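Local coordinates for peptidoglycan N-acetylglucosamine deacetylase (Bacillus cereus, PDB 5N1P), which removes the acetyl groups from N-acetylglucosamine residues of peptidoglycan, using a bound metal ion such as zinc, at residues G179-E182 / E186-A189; V3-F8 / S194-N199; S128-Y133 / P167-A172. All blocks are in the same frame, centred on the assembly; numbering follows the deposited sequence.

Contact 1. Residues G179-E182 / E186-A189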
ATOM      1  N   GLY A 179      -1.950  14.531 -12.838  1.00 43.18           N
ATOM      2  CA  GLY A 179      -2.842  13.888 -13.782  1.00 45.32           C
ATOM      3  C   GLY A 179      -4.185  13.492 -13.197  1.00 47.78           C
ATOM      4  O   GLY A 179      -5.204  13.564 -13.877  1.00 48.32           O
ATOM      5  N   LEU A 180      -4.201  13.066 -11.937  1.00 39.51           N
ATOM      6  CA  LEU A 180      -5.462  12.656 -11.333  1.00 39.50           C
ATOM      7  C   LEU A 180      -6.269  13.826 -10.773  1.00 40.17           C
ATOM      8  O   LEU A 180      -7.500  13.780 -10.779  1.00 45.15           O
ATOM      9  CB  LEU A 180      -5.211  11.620 -10.232  1.00 36.64           C
ATOM     10  CG  LEU A 180      -4.589  10.318 -10.738  1.00 35.05           C
ATOM     11  CD1 LEU A 180      -4.352   9.347  -9.592  1.00 36.76           C
ATOM     12  CD2 LEU A 180      -5.465   9.687 -11.804  1.00 45.09           C
ATOM     13  N   LYS A 181      -5.589  14.861 -10.285  1.00 47.99           N
ATOM     14  CA  LYS A 181      -6.274  16.059  -9.789  1.00 40.56           C
ATOM     15  C   LYS A 181      -7.057  16.719 -10.909  1.00 54.00           C
ATOM     16  O   LYS A 181      -8.164  17.220 -10.701  1.00 52.42           O
ATOM     17  CB  LYS A 181      -5.283  17.064  -9.192  1.00 50.58           C
ATOM     18  CG  LYS A 181      -4.732  16.668  -7.828  1.00 59.02           C
ATOM     19  CD  LYS A 181      -3.855  17.762  -7.231  1.00 66.64           C
ATOM     20  CE  LYS A 181      -3.262  17.324  -5.896  1.00 66.04           C
ATOM     21  NZ  LYS A 181      -2.427  18.389  -5.274  1.00 68.95           N
ATOM     22  N   GLU A 182      -6.466  16.702 -12.098  1.00 51.78           N
ATOM     23  CA  GLU A 182      -7.088  17.275 -13.282  1.00 57.57           C
ATOM     24  C   GLU A 182      -8.369  16.530 -13.623  1.00 63.17           C
ATOM     25  O   GLU A 182      -9.307  17.110 -14.171  1.00 65.45           O
ATOM     26  CB  GLU A 182      -6.114  17.246 -14.461  1.00 61.77           C
ATOM     27  CG  GLU A 182      -5.178  18.444 -14.511  1.00 68.09           C
ATOM     28  CD  GLU A 182      -3.934  18.188 -15.345  1.00 69.17           C
ATOM     29  OE1 GLU A 182      -3.871  17.136 -16.012  1.00 61.80           O
ATOM     30  OE2 GLU A 182      -3.027  19.049 -15.342  1.00 66.59           O
ATOM     31  N   GLU A 186      -9.615  13.365  -5.607  1.00 41.35           N
ATOM     32  CA  GLU A 186      -8.919  13.800  -4.401  1.00 45.43           C
ATOM     33  C   GLU A 186      -8.050  12.648  -3.896  1.00 42.91           C
ATOM     34  O   GLU A 186      -8.346  11.482  -4.154  1.00 40.14           O
ATOM     35  CB  GLU A 186      -9.906  14.250  -3.324  1.00 46.48           C
ATOM     36  CG  GLU A 186     -10.324  15.715  -3.448  1.00 60.07           C
ATOM     37  CD  GLU A 186     -11.708  15.990  -2.885  1.00 79.49           C
ATOM     38  OE1 GLU A 186     -12.129  15.279  -1.952  1.00 85.21           O
ATOM     39  OE2 GLU A 186     -12.374  16.926  -3.378  1.00 89.99           O
ATOM     40  N   PHE A 187      -6.974  12.974  -3.188  1.00 37.48           N
ATOM     41  CA  PHE A 187      -6.068  11.946  -2.684  1.00 37.54           C
ATOM     42  C   PHE A 187      -6.203  11.730  -1.189  1.00 41.60           C
ATOM     43  O   PHE A 187      -5.792  12.572  -0.387  1.00 41.91           O
ATOM     44  CB  PHE A 187      -4.628  12.305  -3.031  1.00 39.06           C
ATOM     45  CG  PHE A 187      -4.316  12.149  -4.485  1.00 47.97           C
ATOM     46  CD1 PHE A 187      -3.880  10.928  -4.980  1.00 54.82           C
ATOM     47  CD2 PHE A 187      -4.481  13.205  -5.360  1.00 57.42           C
ATOM     48  CE1 PHE A 187      -3.601  10.770  -6.319  1.00 62.13           C
ATOM     49  CE2 PHE A 187      -4.203  13.054  -6.700  1.00 59.86           C
ATOM     50  CZ  PHE A 187      -3.763  11.834  -7.178  1.00 56.16           C
ATOM     51  N   GLU A 188      -6.773  10.587  -0.817  1.00 31.99           N
ATOM     52  CA  GLU A 188      -6.996  10.292   0.589  1.00 31.58           C
ATOM     53  C   GLU A 188      -6.265   9.047   1.028  1.00 29.06           C
ATOM     54  O   GLU A 188      -5.953   8.162   0.223  1.00 27.58           O
ATOM     55  CB  GLU A 188      -8.483  10.118   0.892  1.00 35.01           C
ATOM     56  CG  GLU A 188      -9.295  11.404   0.783  1.00 44.79           C
ATOM     57  CD  GLU A 188     -10.641  11.284   1.465  1.00 61.45           C
ATOM     58  OE1 GLU A 188     -11.281  10.220   1.327  1.00 59.36           O
ATOM     59  OE2 GLU A 188     -11.062  12.253   2.134  1.00 71.22           O
ATOM     60  N   ALA A 189      -5.993   8.994   2.323  1.00 28.95           N
ATOM     61  CA  ALA A 189      -5.497   7.769   2.931  1.00 26.87           C
ATOM     62  C   ALA A 189      -6.661   6.831   3.188  1.00 25.90           C
ATOM     63  O   ALA A 189      -7.811   7.248   3.239  1.00 27.18           O
ATOM     64  CB  ALA A 189      -4.777   8.062   4.225  1.00 27.41           C
TER

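Contact 2. Residues V3-F8 / S194-N199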
ATOM      1  N   VAL A   3     -12.238   9.607  -5.451  1.00 40.20           N
ATOM      2  CA  VAL A   3     -11.094   9.496  -4.553  1.00 37.08           C
ATOM      3  C   VAL A   3     -10.060   8.505  -5.083  1.00 33.95           C
ATOM      4  O   VAL A   3     -10.401   7.389  -5.483  1.00 33.50           O
ATOM      5  CB  VAL A   3     -11.522   9.065  -3.130  1.00 37.59           C
ATOM      6  CG1 VAL A   3     -10.314   9.034  -2.191  1.00 40.51           C
ATOM      7  CG2 VAL A   3     -12.598  10.005  -2.597  1.00 44.53           C
ATOM      8  N   ALA A   4      -8.801   8.935  -5.091  1.00 32.52           N
ATOM      9  CA  ALA A   4      -7.687   8.075  -5.467  1.00 31.78           C
ATOM     10  C   ALA A   4      -6.916   7.691  -4.222  1.00 28.24           C
ATOM     11  O   ALA A   4      -6.522   8.552  -3.433  1.00 28.29           O
ATOM     12  CB  ALA A   4      -6.766   8.777  -6.468  1.00 38.19           C
ATOM     13  N   TYR A   5      -6.704   6.393  -4.049  1.00 26.57           N
ATOM     14  CA  TYR A   5      -5.931   5.882  -2.928  1.00 26.18           C
ATOM     15  C   TYR A   5      -4.575   5.395  -3.401  1.00 22.98           C
ATOM     16  O   TYR A   5      -4.447   4.276  -3.917  1.00 25.10           O
ATOM     17  CB  TYR A   5      -6.677   4.743  -2.230  1.00 22.84           C
ATOM     18  CG  TYR A   5      -7.995   5.153  -1.624  1.00 26.74           C
ATOM     19  CD1 TYR A   5      -8.078   5.519  -0.284  1.00 27.95           C
ATOM     20  CD2 TYR A   5      -9.163   5.170  -2.390  1.00 29.90           C
ATOM     21  CE1 TYR A   5      -9.282   5.901   0.274  1.00 33.63           C
ATOM     22  CE2 TYR A   5     -10.372   5.546  -1.837  1.00 34.37           C
ATOM     23  CZ  TYR A   5     -10.423   5.906  -0.501  1.00 31.54           C
ATOM     24  OH  TYR A   5     -11.618   6.285   0.058  1.00 42.57           O
ATOM     25  N   LEU A   6      -3.569   6.247  -3.272  1.00 21.62           N
ATOM     26  CA  LEU A   6      -2.212   5.840  -3.579  1.00 21.94           C
ATOM     27  C   LEU A   6      -1.758   4.898  -2.489  1.00 21.07           C
ATOM     28  O   LEU A   6      -1.876   5.224  -1.306  1.00 21.54           O
ATOM     29  CB  LEU A   6      -1.270   7.034  -3.648  1.00 24.92           C
ATOM     30  CG  LEU A   6      -1.264   7.904  -4.894  1.00 28.57           C
ATOM     31  CD1 LEU A   6      -0.340   9.086  -4.692  1.00 30.00           C
ATOM     32  CD2 LEU A   6      -0.829   7.073  -6.099  1.00 36.97           C
ATOM     33  N   THR A   7      -1.242   3.740  -2.866  1.00 20.11           N
ATOM     34  CA  THR A   7      -0.722   2.804  -1.863  1.00 20.29           C
ATOM     35  C   THR A   7       0.706   2.400  -2.208  1.00 22.99           C
ATOM     36  O   THR A   7       1.049   2.188  -3.379  1.00 22.60           O
ATOM     37  CB  THR A   7      -1.604   1.527  -1.707  1.00 19.47           C
ATOM     38  OG1 THR A   7      -1.487   0.678  -2.868  1.00 21.07           O
ATOM     39  CG2 THR A   7      -3.077   1.905  -1.482  1.00 19.51           C
ATOM     40  N   PHE A   8       1.543   2.312  -1.180  1.00 18.25           N
ATOM     41  CA  PHE A   8       2.964   2.059  -1.375  1.00 17.85           C
ATOM     42  C   PHE A   8       3.377   0.864  -0.550  1.00 18.72           C
ATOM     43  O   PHE A   8       3.267   0.892   0.669  1.00 17.95           O
ATOM     44  CB  PHE A   8       3.799   3.276  -0.976  1.00 17.73           C
ATOM     45  CG  PHE A   8       3.487   4.500  -1.771  1.00 19.20           C
ATOM     46  CD1 PHE A   8       4.070   4.686  -3.010  1.00 20.32           C
ATOM     47  CD2 PHE A   8       2.575   5.440  -1.300  1.00 19.82           C
ATOM     48  CE1 PHE A   8       3.773   5.818  -3.779  1.00 21.57           C
ATOM     49  CE2 PHE A   8       2.273   6.575  -2.058  1.00 23.82           C
ATOM     50  CZ  PHE A   8       2.868   6.755  -3.304  1.00 21.96           C
ATOM     51  N   SER A 194     -14.073   3.911   7.678  1.00 31.40           N
ATOM     52  CA  SER A 194     -14.744   4.085   6.388  1.00 38.92           C
ATOM     53  C   SER A 194     -14.377   2.974   5.417  1.00 39.02           C
ATOM     54  O   SER A 194     -14.322   3.195   4.203  1.00 40.06           O
ATOM     55  CB  SER A 194     -14.384   5.435   5.764  1.00 41.64           C
ATOM     56  OG  SER A 194     -14.769   6.504   6.608  1.00 59.43           O
ATOM     57  N   HIS A 195     -14.112   1.787   5.953  1.00 28.54           N
ATOM     58  CA  HIS A 195     -13.718   0.650   5.123  1.00 25.99           C
ATOM     59  C   HIS A 195     -14.740   0.335   4.039  1.00 26.68           C
ATOM     60  O   HIS A 195     -15.939   0.360   4.289  1.00 31.76           O
ATOM     61  CB  HIS A 195     -13.518  -0.600   5.979  1.00 27.80           C
ATOM     62  CG  HIS A 195     -13.122  -1.805   5.187  1.00 26.21           C
ATOM     63  ND1 HIS A 195     -11.830  -2.015   4.756  1.00 22.61           N
ATOM     64  CD2 HIS A 195     -13.848  -2.856   4.734  1.00 27.12           C
ATOM     65  CE1 HIS A 195     -11.778  -3.141   4.065  1.00 24.19           C
ATOM     66  NE2 HIS A 195     -12.988  -3.674   4.044  1.00 26.34           N
ATOM     67  N   PHE A 196     -14.252   0.056   2.836  1.00 26.19           N
ATOM     68  CA  PHE A 196     -15.062  -0.583   1.809  1.00 26.44           C
ATOM     69  C   PHE A 196     -14.194  -1.661   1.180  1.00 23.35           C
ATOM     70  O   PHE A 196     -12.971  -1.521   1.125  1.00 23.81           O
ATOM     71  CB  PHE A 196     -15.573   0.433   0.772  1.00 28.90           C
ATOM     72  CG  PHE A 196     -14.489   1.183   0.058  1.00 29.82           C
ATOM     73  CD1 PHE A 196     -14.067   0.792  -1.204  1.00 30.89           C
ATOM     74  CD2 PHE A 196     -13.895   2.289   0.642  1.00 31.96           C
ATOM     75  CE1 PHE A 196     -13.067   1.497  -1.863  1.00 32.92           C
ATOM     76  CE2 PHE A 196     -12.890   2.989  -0.008  1.00 33.94           C
ATOM     77  CZ  PHE A 196     -12.478   2.592  -1.262  1.00 34.47           C
ATOM     78  N   PRO A 197     -14.816  -2.764   0.745  1.00 28.07           N
ATOM     79  CA  PRO A 197     -14.027  -3.888   0.234  1.00 24.98           C
ATOM     80  C   PRO A 197     -13.358  -3.594  -1.108  1.00 25.14           C
ATOM     81  O   PRO A 197     -13.984  -3.080  -2.049  1.00 27.41           O
ATOM     82  CB  PRO A 197     -15.057  -5.012   0.085  1.00 27.25           C
ATOM     83  CG  PRO A 197     -16.223  -4.597   0.929  1.00 31.10           C
ATOM     84  CD  PRO A 197     -16.244  -3.097   0.861  1.00 32.59           C
ATOM     85  N   VAL A 198     -12.065  -3.895  -1.160  1.00 23.13           N
ATOM     86  CA  VAL A 198     -11.276  -3.864  -2.387  1.00 22.14           C
ATOM     87  C   VAL A 198     -10.388  -5.095  -2.371  1.00 19.77           C
ATOM     88  O   VAL A 198      -9.249  -5.049  -1.908  1.00 22.19           O
ATOM     89  CB  VAL A 198     -10.399  -2.600  -2.515  1.00 22.67           C
ATOM     90  CG1 VAL A 198      -9.679  -2.601  -3.880  1.00 23.71           C
ATOM     91  CG2 VAL A 198     -11.250  -1.358  -2.382  1.00 25.64           C
ATOM     92  N   ASN A 199     -10.919  -6.211  -2.850  1.00 21.16           N
ATOM     93  CA  ASN A 199     -10.093  -7.413  -2.909  1.00 19.61           C
ATOM     94  C   ASN A 199     -10.512  -8.289  -4.082  1.00 21.00           C
ATOM     95  O   ASN A 199     -11.654  -8.233  -4.546  1.00 22.70           O
ATOM     96  CB  ASN A 199     -10.130  -8.190  -1.576  1.00 20.55           C
ATOM     97  CG  ASN A 199     -11.485  -8.803  -1.267  1.00 23.23           C
ATOM     98  OD1 ASN A 199     -11.848  -9.850  -1.816  1.00 22.08           O
ATOM     99  ND2 ASN A 199     -12.229  -8.171  -0.367  1.00 23.09           N
TER

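Contact 3. Residues S128-Y133 / P167-A172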
ATOM      1  N   SER A 128       0.493  -0.090 -11.208  1.00 24.48           N
ATOM      2  CA  SER A 128       1.360   0.866 -11.897  1.00 26.24           C
ATOM      3  C   SER A 128       2.410   0.196 -12.775  1.00 24.61           C
ATOM      4  O   SER A 128       3.053   0.859 -13.594  1.00 26.97           O
ATOM      5  CB  SER A 128       2.065   1.760 -10.873  1.00 25.53           C
ATOM      6  OG  SER A 128       3.019   1.006 -10.144  1.00 26.96           O
ATOM      7  N   LEU A 129       2.599  -1.110 -12.581  1.00 26.87           N
ATOM      8  CA  LEU A 129       3.635  -1.862 -13.298  1.00 26.61           C
ATOM      9  C   LEU A 129       5.025  -1.286 -13.070  1.00 27.94           C
ATOM     10  O   LEU A 129       5.918  -1.457 -13.898  1.00 30.52           O
ATOM     11  CB  LEU A 129       3.334  -1.901 -14.802  1.00 31.54           C
ATOM     12  CG  LEU A 129       2.021  -2.581 -15.178  1.00 30.22           C
ATOM     13  CD1 LEU A 129       1.757  -2.436 -16.680  1.00 35.48           C
ATOM     14  CD2 LEU A 129       2.051  -4.049 -14.778  1.00 34.24           C
ATOM     15  N   ASP A 130       5.222  -0.618 -11.935  1.00 27.61           N
ATOM     16  CA  ASP A 130       6.477   0.095 -11.713  1.00 27.35           C
ATOM     17  C   ASP A 130       7.695  -0.842 -11.742  1.00 31.27           C
ATOM     18  O   ASP A 130       8.785  -0.432 -12.131  1.00 31.08           O
ATOM     19  CB  ASP A 130       6.413   0.913 -10.406  1.00 29.34           C
ATOM     20  CG  ASP A 130       6.067   0.084  -9.177  1.00 35.39           C
ATOM     21  OD1 ASP A 130       5.650  -1.086  -9.297  1.00 31.58           O
ATOM     22  OD2 ASP A 130       6.199   0.652  -8.077  1.00 31.61           O
ATOM     23  N   TRP A 131       7.492  -2.112 -11.395  1.00 26.98           N
ATOM     24  CA  TRP A 131       8.571  -3.099 -11.432  1.00 27.42           C
ATOM     25  C   TRP A 131       9.108  -3.362 -12.840  1.00 28.22           C
ATOM     26  O   TRP A 131      10.235  -3.832 -13.002  1.00 28.37           O
ATOM     27  CB  TRP A 131       8.103  -4.428 -10.829  1.00 25.69           C
ATOM     28  CG  TRP A 131       7.006  -5.095 -11.611  1.00 25.63           C
ATOM     29  CD1 TRP A 131       5.660  -4.918 -11.437  1.00 30.06           C
ATOM     30  CD2 TRP A 131       7.149  -6.072 -12.658  1.00 24.36           C
ATOM     31  NE1 TRP A 131       4.967  -5.694 -12.326  1.00 27.55           N
ATOM     32  CE2 TRP A 131       5.852  -6.418 -13.080  1.00 26.40           C
ATOM     33  CE3 TRP A 131       8.245  -6.666 -13.293  1.00 25.69           C
ATOM     34  CZ2 TRP A 131       5.619  -7.345 -14.099  1.00 27.57           C
ATOM     35  CZ3 TRP A 131       8.015  -7.600 -14.300  1.00 30.81           C
ATOM     36  CH2 TRP A 131       6.707  -7.927 -14.693  1.00 30.37           C
ATOM     37  N   ARG A 132       8.303  -3.085 -13.862  1.00 30.49           N
ATOM     38  CA  ARG A 132       8.727  -3.314 -15.246  1.00 31.90           C
ATOM     39  C   ARG A 132       9.926  -2.454 -15.623  1.00 34.97           C
ATOM     40  O   ARG A 132      10.700  -2.794 -16.514  1.00 33.87           O
ATOM     41  CB  ARG A 132       7.592  -3.026 -16.227  1.00 34.11           C
ATOM     42  CG  ARG A 132       6.551  -4.116 -16.337  1.00 32.25           C
ATOM     43  CD  ARG A 132       5.810  -3.958 -17.637  1.00 40.69           C
ATOM     44  NE  ARG A 132       4.674  -4.865 -17.756  1.00 51.21           N
ATOM     45  CZ  ARG A 132       3.788  -4.810 -18.743  1.00 53.26           C
ATOM     46  NH1 ARG A 132       3.914  -3.895 -19.694  1.00 50.85           N
ATOM     47  NH2 ARG A 132       2.778  -5.671 -18.778  1.00 54.55           N
ATOM     48  N   TYR A 133      10.076  -1.326 -14.943  1.00 29.97           N
ATOM     49  CA  TYR A 133      11.094  -0.375 -15.327  1.00 36.87           C
ATOM     50  C   TYR A 133      12.200  -0.309 -14.280  1.00 35.33           C
ATOM     51  O   TYR A 133      12.945   0.657 -14.228  1.00 33.45           O
ATOM     52  CB  TYR A 133      10.444   0.990 -15.576  1.00 37.66           C
ATOM     53  CG  TYR A 133       9.115   0.836 -16.296  1.00 29.78           C
ATOM     54  CD1 TYR A 133       7.919   0.908 -15.601  1.00 30.68           C
ATOM     55  CD2 TYR A 133       9.068   0.562 -17.660  1.00 36.29           C
ATOM     56  CE1 TYR A 133       6.706   0.741 -16.239  1.00 33.04           C
ATOM     57  CE2 TYR A 133       7.857   0.389 -18.313  1.00 40.66           C
ATOM     58  CZ  TYR A 133       6.681   0.477 -17.589  1.00 35.95           C
ATOM     59  OH  TYR A 133       5.467   0.316 -18.212  1.00 42.01           O
ATOM     60  N   PRO A 167      13.121   3.921  -6.880  1.00 29.53           N
ATOM     61  CA  PRO A 167      13.301   5.342  -7.209  1.00 30.07           C
ATOM     62  C   PRO A 167      12.306   5.822  -8.264  1.00 30.22           C
ATOM     63  O   PRO A 167      11.765   6.928  -8.175  1.00 29.26           O
ATOM     64  CB  PRO A 167      14.725   5.411  -7.778  1.00 39.20           C
ATOM     65  CG  PRO A 167      15.362   4.110  -7.485  1.00 41.31           C
ATOM     66  CD  PRO A 167      14.283   3.100  -7.266  1.00 26.65           C
ATOM     67  N   GLN A 168      12.071   4.987  -9.269  1.00 30.65           N
ATOM     68  CA  GLN A 168      11.242   5.415 -10.389  1.00 30.95           C
ATOM     69  C   GLN A 168       9.779   5.578  -9.970  1.00 28.10           C
ATOM     70  O   GLN A 168       9.060   6.396 -10.536  1.00 29.03           O
ATOM     71  CB  GLN A 168      11.380   4.442 -11.571  1.00 33.45           C
ATOM     72  CG  GLN A 168      10.734   3.080 -11.396  1.00 35.38           C
ATOM     73  CD  GLN A 168      11.622   2.058 -10.714  1.00 41.45           C
ATOM     74  OE1 GLN A 168      12.637   2.400 -10.105  1.00 36.56           O
ATOM     75  NE2 GLN A 168      11.245   0.783 -10.827  1.00 36.91           N
ATOM     76  N   SER A 169       9.346   4.810  -8.971  1.00 26.97           N
ATOM     77  CA  SER A 169       7.992   4.927  -8.445  1.00 25.90           C
ATOM     78  C   SER A 169       7.800   6.253  -7.738  1.00 25.77           C
ATOM     79  O   SER A 169       6.834   6.971  -7.969  1.00 27.43           O
ATOM     80  CB  SER A 169       7.695   3.783  -7.469  1.00 28.73           C
ATOM     81  OG  SER A 169       8.040   2.539  -8.049  1.00 43.31           O
ATOM     82  N   VAL A 170       8.730   6.573  -6.855  1.00 24.73           N
ATOM     83  CA  VAL A 170       8.658   7.833  -6.131  1.00 25.39           C
ATOM     84  C   VAL A 170       8.713   9.026  -7.104  1.00 27.39           C
ATOM     85  O   VAL A 170       7.980  10.017  -6.946  1.00 29.01           O
ATOM     86  CB  VAL A 170       9.786   7.890  -5.073  1.00 25.54           C
ATOM     87  CG1 VAL A 170       9.841   9.269  -4.412  1.00 28.27           C
ATOM     88  CG2 VAL A 170       9.562   6.789  -4.047  1.00 27.08           C
ATOM     89  N   ALA A 171       9.527   8.913  -8.149  1.00 25.07           N
ATOM     90  CA  ALA A 171       9.650   9.981  -9.136  1.00 26.48           C
ATOM     91  C   ALA A 171       8.380  10.174  -9.976  1.00 26.85           C
ATOM     92  O   ALA A 171       8.153  11.236 -10.545  1.00 31.30           O
ATOM     93  CB  ALA A 171      10.832   9.707 -10.046  1.00 27.15           C
ATOM     94  N   ALA A 172       7.556   9.135 -10.041  1.00 26.96           N
ATOM     95  CA  ALA A 172       6.351   9.192 -10.852  1.00 29.91           C
ATOM     96  C   ALA A 172       5.224   9.919 -10.130  1.00 26.34           C
ATOM     97  O   ALA A 172       4.256  10.348 -10.751  1.00 32.28           O
ATOM     98  CB  ALA A 172       5.902   7.767 -11.234  1.00 28.50           C
TER

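Contact 1. Residues G179-E182 / E186-A189
Apolar packing carries this contact. The ring of Phe187 meets Leu180 and the aliphatic part of Lys181, two neighbouring residues near the end of helix 167-182. Leu180 touches the far end of the ring with two of its carbons. Leu180 CB lies 3.4 Å from Phe187 CZ, and Leu180 CD1 lies 3.5 Å from the same atom. Leu180 CD1 also meets Phe187 CE1 at 3.6 Å, while CG stays a little further back. The leucine and phenylalanine side chains cross at about a right angle, with Leu180 CB set obliquely to the ring. Phe187 CG stands anti to its own carbonyl carbon (chi1 -72°), which carries the ring across to the helix.

The helix and the short strand 185-187 that follows it form the last alpha-beta unit of the deformed barrel fold of family 4 carbohydrate esterases. The chain leaves the helix, turns through a few residues and enters the parallel sheet next to strand 2-9. Phe187 then points back at the helix it has just left. Glu186 pairs through its backbone with Lys2 and Ala4. The Phe187 ring lies between helix 167-182 and strand 2-9, touching Leu180 on the one and Ala4 and Leu6 on the other. It also rests on Ala28, and Leu180 touches Ala4 as well.

The lysine adds an edge contact. Lys181 CG comes to the rim of the ring, close to the ring plane, 3.8 Å from Phe187 CE2. Beyond CG the chain is extended (chi2 -175°, chi3 -177°), and it takes the ammonium group past the ring.

The polar interaction of Lys181 is made elsewhere: NZ hydrogen-bonds to the backbone oxygen of His26.

Contact 2. Residues V3-F8 / S194-N199
Tyr5 and Phe196 meet ring to ring. Their side chains span the distance between backbones whose nearest CA atoms, of Tyr5 and Val198, are 11.1 Å apart. From CB, the tyrosine leaves strand 2-9 toward the 194-199 segment, with its CG anti to the carbonyl carbon (chi1 -63°). One side of the ring packs on the 186-189 segment: Tyr5 CD1 lies 3.4 Å from Glu188 O, and Tyr5 CE1 lies 3.6 Å from Ala189 O. On the other side, Tyr5 CE2 lies 3.7 Å from Phe196 CZ. Next, Tyr5 CZ sits 3.9 Å from Phe196 CE2. At the tip, Tyr5 OH comes to 3.5 Å from Phe196 CE2, at the edge of the phenylalanine ring and near its plane.

The two side chains approach from opposite directions. They form an oblique aromatic pair, with ring centroids 5.6 Å apart and planes inclined at 57°. Val3 CG1 lies over one face of the Tyr5 ring, 3.4 Å above its plane and toward the rim.

Trp122 joins the two rings: it meets both Tyr5 and Phe196 edge-to-face. Its NE1 also hydrogen-bonds to the backbone oxygen of Phe196, which fixes the loop beside the aromatic group. Phe196 further touches Gln157 on the adjacent strand 157-163. The arrangement is a small aromatic cluster that packs the 194-199 loop against the central parallel sheet of the deacetylase fold, on a strand that leads directly to Asp9, the inferred proton acceptor.

Contact 3. Residues S128-Y133 / P167-A172
The 3-10 turn at 130-132 lies beside the first turn of helix 167-182, with the CA atoms of Asp130 and Ser169 6.0 Å apart. This is the active-site side of the NodB homology domain. The helix starts shortly after His163, the inferred proton donor, and Asp130 lies between that histidine and the helix.

Two hydrogen bonds join the segments. Ser169 OG donates to Asp130 OD2 at 2.6 Å. It arrives on the anti side of the carboxylate, somewhat out of its plane. The other carboxylate oxygen, OD1, is hydrogen-bonded to ND1 of His163. The two bonds together limit rotation of the carboxylate, which is consistent with Asp130 orienting His163 and Ser169 backing it from a second shell.

Before the turn, Ser128 OG accepts from Asp130 N in an ST turn. Asp130 CG stands between its backbone N and carbonyl carbon (chi1 56°), which brings the carboxylate toward the helix.

Gln168 supplies the second bond. Its chain bends at chi2 (-87°) and turns the amide to the 3-10 segment. NE2 also bonds to OD1 of Asn134, just after Tyr133. The backbone carbonyl of Tyr133 lies next to the amide, with Tyr133 C 3.7 Å from Gln168 NE2. The tyrosine ring leads away, and its hydroxyl is tied to Asn148 of helix 138-152.

Asp130 O accepts from two donors on opposite faces of its carbonyl plane: Tyr133 N within the turn, and Gln168 NE2, 3.0 Å away with an N-H...O angle of 164°.

How the contacts relate
Contacts 1 and 3 both use helix 167-182. Contact 3 lies at its start and contact 1 toward its other end, with centres about 18 Å apart. Contact 3 closes before contact 1 opens along the chain, and both are nested inside the long loop closed by contact 2. Contacts 1 and 2 have centres about 13 Å apart and share the sheet, where they touch through the neighbouring strands 185-187 and 2-9. Contacts 2 and 3 do not touch, their nearest atoms being about 5 Å apart. One helix thus runs from the active-site surroundings to the packing of strand 185-187 beside strand 2-9.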